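Local coordinates for D-3-phosphoglycerate dehydrogenase-related protein (Vibrio cholerae, PDB 4S1V), which probably interconverts D-2-hydroxy acids such as 3-phosphoglycerate and their 2-oxo acids with a nicotinamide cofactor, at residues S34-K46 with T58-N70. Numbering follows the deposited sequence.
Sequences SVSDETVLIERLK and TPITENLLAHLPN
E38 projects from the first turn of helix 38-45 over the start of helix 62-66, its extended chain bringing the carboxylate between T61 and N63. T61 OG1 donates to E38 OE2 at 2.5 Å, on the syn side of the carboxylate. N63 ND2 approaches E38 OE1 at 2.7 Å from above the carboxylate plane (50° out of it), with an N-H···O angle of 166°. A water bridges E38 OE2 to P59 O, so E38 OE2 takes two donors, T61 OG1 and the water. T61 is the N-cap residue of helix 62-66; its OG1 accepts a weak capping bond from L64 N.

Next along the helices, toward their C-terminal ends, L64 CD2 lies 3.9 Å from I42 CG1 and also meets L41 CB, while L68 CD2 packs 3.8 Å from L45 CB. I42 CD1 and CG2 both touch H67 CB. At the far end K46 NZ donates to H67 O (2.9 Å), and N70 ND2 to K46 O. L45 also reaches L51 of strand 50-53. The short axes approach to 9.9 Å and run in the same sense, inclined by 28°, as for neighbouring helices of successive beta-alpha-beta crossovers, with strand 50-53 between them in sequence, on a five-stranded parallel, flavodoxin-like sheet.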
# COMPACT_ATOMS: atom_id res chain seq x y z
N SER C 34 23.49 4.34 -20.56
CA SER C 34 24.50 4.64 -19.58
C SER C 34 25.55 3.53 -19.61
O SER C 34 25.27 2.39 -19.23
CB SER C 34 23.88 4.77 -18.19
OG SER C 34 24.87 4.70 -17.18
N VAL C 35 26.73 3.87 -20.09
CA VAL C 35 27.83 2.92 -20.16
C VAL C 35 28.98 3.41 -19.28
O VAL C 35 29.55 4.48 -19.50
CB VAL C 35 28.30 2.70 -21.62
CG1 VAL C 35 29.57 1.87 -21.68
CG2 VAL C 35 27.19 2.04 -22.44
N SER C 36 29.31 2.61 -18.27
CA SER C 36 30.45 2.88 -17.40
C SER C 36 31.61 1.94 -17.73
O SER C 36 32.76 2.19 -17.37
CB SER C 36 30.04 2.73 -15.94
OG SER C 36 29.37 1.50 -15.72
N ASP C 37 31.28 0.84 -18.43
CA ASP C 37 32.26 -0.13 -18.92
C ASP C 37 33.20 0.54 -19.94
O ASP C 37 32.85 0.74 -21.11
CB ASP C 37 31.52 -1.32 -19.55
CG ASP C 37 32.46 -2.47 -19.93
OD1 ASP C 37 33.69 -2.29 -19.97
OD2 ASP C 37 31.94 -3.58 -20.21
N GLU C 38 34.40 0.88 -19.47
CA GLU C 38 35.37 1.63 -20.28
C GLU C 38 35.82 0.87 -21.52
O GLU C 38 36.18 1.48 -22.52
CB GLU C 38 36.58 2.06 -19.43
CG GLU C 38 36.20 2.89 -18.21
CD GLU C 38 37.35 3.71 -17.65
OE1 GLU C 38 38.42 3.15 -17.32
OE2 GLU C 38 37.17 4.94 -17.50
N THR C 39 35.78 -0.46 -21.45
CA THR C 39 36.05 -1.32 -22.61
C THR C 39 35.05 -1.01 -23.73
O THR C 39 35.45 -0.79 -24.88
CB THR C 39 36.02 -2.82 -22.22
OG1 THR C 39 37.02 -3.08 -21.23
CG2 THR C 39 36.28 -3.70 -23.42
N VAL C 40 33.76 -0.98 -23.39
CA VAL C 40 32.69 -0.65 -24.35
C VAL C 40 32.82 0.79 -24.85
O VAL C 40 32.61 1.06 -26.04
CB VAL C 40 31.29 -0.89 -23.75
CG1 VAL C 40 30.20 -0.45 -24.71
CG2 VAL C 40 31.11 -2.36 -23.39
N LEU C 41 33.17 1.70 -23.94
CA LEU C 41 33.32 3.12 -24.26
C LEU C 41 34.46 3.37 -25.24
O LEU C 41 34.28 4.08 -26.23
CB LEU C 41 33.53 3.97 -23.00
CG LEU C 41 32.31 4.53 -22.28
CD1 LEU C 41 32.75 5.20 -20.99
CD2 LEU C 41 31.53 5.51 -23.16
N ILE C 42 35.62 2.79 -24.95
CA ILE C 42 36.78 2.88 -25.85
C ILE C 42 36.43 2.34 -27.23
O ILE C 42 36.69 2.99 -28.24
CB ILE C 42 38.02 2.17 -25.25
CG1 ILE C 42 38.63 3.03 -24.14
CG2 ILE C 42 39.06 1.88 -26.32
CD1 ILE C 42 39.39 2.24 -23.09
N GLU C 43 35.82 1.15 -27.27
CA GLU C 43 35.43 0.55 -28.54
C GLU C 43 34.38 1.38 -29.27
O GLU C 43 34.37 1.44 -30.50
CB GLU C 43 34.96 -0.90 -28.36
CG GLU C 43 36.05 -1.87 -27.90
CD GLU C 43 37.35 -1.73 -28.69
OE1 GLU C 43 37.32 -1.87 -29.93
OE2 GLU C 43 38.40 -1.47 -28.06
N ARG C 44 33.50 2.02 -28.51
CA ARG C 44 32.44 2.85 -29.07
C ARG C 44 32.96 4.20 -29.59
O ARG C 44 32.53 4.68 -30.64
CB ARG C 44 31.33 3.04 -28.02
CG ARG C 44 30.33 4.15 -28.30
CD ARG C 44 29.32 4.28 -27.16
NE ARG C 44 28.41 3.14 -27.10
CZ ARG C 44 27.41 3.01 -26.23
NH1 ARG C 44 27.17 3.96 -25.33
NH2 ARG C 44 26.64 1.93 -26.26
N LEU C 45 33.90 4.80 -28.86
CA LEU C 45 34.36 6.17 -29.14
C LEU C 45 35.59 6.29 -30.04
O LEU C 45 36.00 7.41 -30.36
CB LEU C 45 34.58 6.93 -27.82
CG LEU C 45 33.39 7.05 -26.85
CD1 LEU C 45 33.80 7.73 -25.56
CD2 LEU C 45 32.21 7.76 -27.49
N LYS C 46 36.18 5.16 -30.45
CA LYS C 46 37.40 5.19 -31.27
C LYS C 46 37.38 6.17 -32.45
O LYS C 46 38.29 6.99 -32.56
CB LYS C 46 37.82 3.78 -31.73
CG LYS C 46 38.71 3.07 -30.73
CD LYS C 46 39.84 2.31 -31.41
CE LYS C 46 40.65 1.51 -30.40
NZ LYS C 46 41.43 2.34 -29.44
N THR C 58 29.64 10.95 -17.21
CA THR C 58 30.76 10.04 -17.48
C THR C 58 32.09 10.63 -17.00
O THR C 58 32.46 11.73 -17.40
CB THR C 58 30.84 9.69 -18.98
OG1 THR C 58 29.71 8.90 -19.35
CG2 THR C 58 32.12 8.89 -19.30
N PRO C 59 32.82 9.90 -16.14
CA PRO C 59 34.16 10.38 -15.80
C PRO C 59 35.12 10.18 -16.99
O PRO C 59 35.02 9.18 -17.70
CB PRO C 59 34.57 9.48 -14.64
CG PRO C 59 33.80 8.21 -14.86
CD PRO C 59 32.49 8.63 -15.46
N ILE C 60 36.01 11.14 -17.20
CA ILE C 60 37.08 10.98 -18.18
C ILE C 60 38.34 10.52 -17.46
O ILE C 60 38.95 11.29 -16.71
CB ILE C 60 37.35 12.30 -18.96
CG1 ILE C 60 36.07 12.79 -19.66
CG2 ILE C 60 38.48 12.10 -19.96
CD1 ILE C 60 35.43 11.80 -20.61
N THR C 61 38.71 9.26 -17.65
CA THR C 61 39.87 8.69 -16.97
C THR C 61 41.08 8.64 -17.90
O THR C 61 40.95 8.86 -19.10
CB THR C 61 39.58 7.26 -16.46
OG1 THR C 61 39.20 6.43 -17.56
CG2 THR C 61 38.47 7.27 -15.39
N GLU C 62 42.25 8.34 -17.34
CA GLU C 62 43.45 8.14 -18.15
C GLU C 62 43.27 6.96 -19.10
O GLU C 62 43.70 7.01 -20.26
CB GLU C 62 44.70 7.96 -17.28
CG GLU C 62 45.98 7.94 -18.09
CD GLU C 62 47.22 8.27 -17.27
OE1 GLU C 62 47.21 8.10 -16.04
OE2 GLU C 62 48.21 8.72 -17.88
N ASN C 63 42.62 5.91 -18.61
CA ASN C 63 42.26 4.75 -19.42
C ASN C 63 41.53 5.14 -20.71
O ASN C 63 41.88 4.66 -21.79
CB ASN C 63 41.43 3.76 -18.60
CG ASN C 63 41.14 2.47 -19.34
OD1 ASN C 63 42.00 1.93 -20.04
ND2 ASN C 63 39.93 1.96 -19.17
N LEU C 64 40.53 6.02 -20.61
CA LEU C 64 39.84 6.52 -21.79
C LEU C 64 40.79 7.30 -22.70
O LEU C 64 40.87 7.03 -23.89
CB LEU C 64 38.63 7.40 -21.41
CG LEU C 64 37.32 6.78 -20.89
CD1 LEU C 64 36.20 7.81 -20.95
CD2 LEU C 64 36.93 5.54 -21.69
N LEU C 65 41.50 8.26 -22.12
CA LEU C 65 42.42 9.12 -22.87
C LEU C 65 43.56 8.34 -23.52
O LEU C 65 43.99 8.67 -24.63
CB LEU C 65 42.98 10.21 -21.95
CG LEU C 65 41.98 11.23 -21.38
CD1 LEU C 65 42.49 11.79 -20.06
CD2 LEU C 65 41.70 12.35 -22.37
N ALA C 66 44.04 7.30 -22.84
CA ALA C 66 45.12 6.46 -23.36
C ALA C 66 44.71 5.69 -24.61
O ALA C 66 45.55 5.38 -25.45
CB ALA C 66 45.63 5.51 -22.28
N HIS C 67 43.41 5.39 -24.73
CA HIS C 67 42.93 4.51 -25.80
C HIS C 67 42.03 5.16 -26.81
O HIS C 67 41.31 4.47 -27.55
CB HIS C 67 42.26 3.29 -25.18
CG HIS C 67 43.20 2.47 -24.35
ND1 HIS C 67 44.14 1.68 -24.90
CD2 HIS C 67 43.35 2.36 -22.97
CE1 HIS C 67 44.85 1.09 -23.93
NE2 HIS C 67 44.36 1.50 -22.74
N LEU C 68 42.07 6.48 -26.87
CA LEU C 68 41.30 7.24 -27.85
C LEU C 68 42.19 8.26 -28.58
O LEU C 68 42.10 9.46 -28.31
CB LEU C 68 40.09 7.91 -27.20
CG LEU C 68 38.97 7.01 -26.64
CD1 LEU C 68 37.95 7.83 -25.86
CD2 LEU C 68 38.28 6.22 -27.74
N PRO C 69 43.05 7.77 -29.50
CA PRO C 69 44.05 8.61 -30.18
C PRO C 69 43.50 9.61 -31.20
O PRO C 69 44.18 10.58 -31.54
CB PRO C 69 44.95 7.58 -30.87
CG PRO C 69 44.06 6.42 -31.12
CD PRO C 69 43.16 6.36 -29.93
N ASN C 70 42.29 9.37 -31.71
CA ASN C 70 41.67 10.32 -32.64
C ASN C 70 40.97 11.50 -31.95
O ASN C 70 40.59 12.47 -32.60
CB ASN C 70 40.70 9.62 -33.60
CG ASN C 70 41.35 8.48 -34.36
OD1 ASN C 70 42.50 8.57 -34.79
ND2 ASN C 70 40.60 7.40 -34.54
O HOH W 1 34.62 6.31 -17.80
O HOH W 2 40.16 7.76 -30.81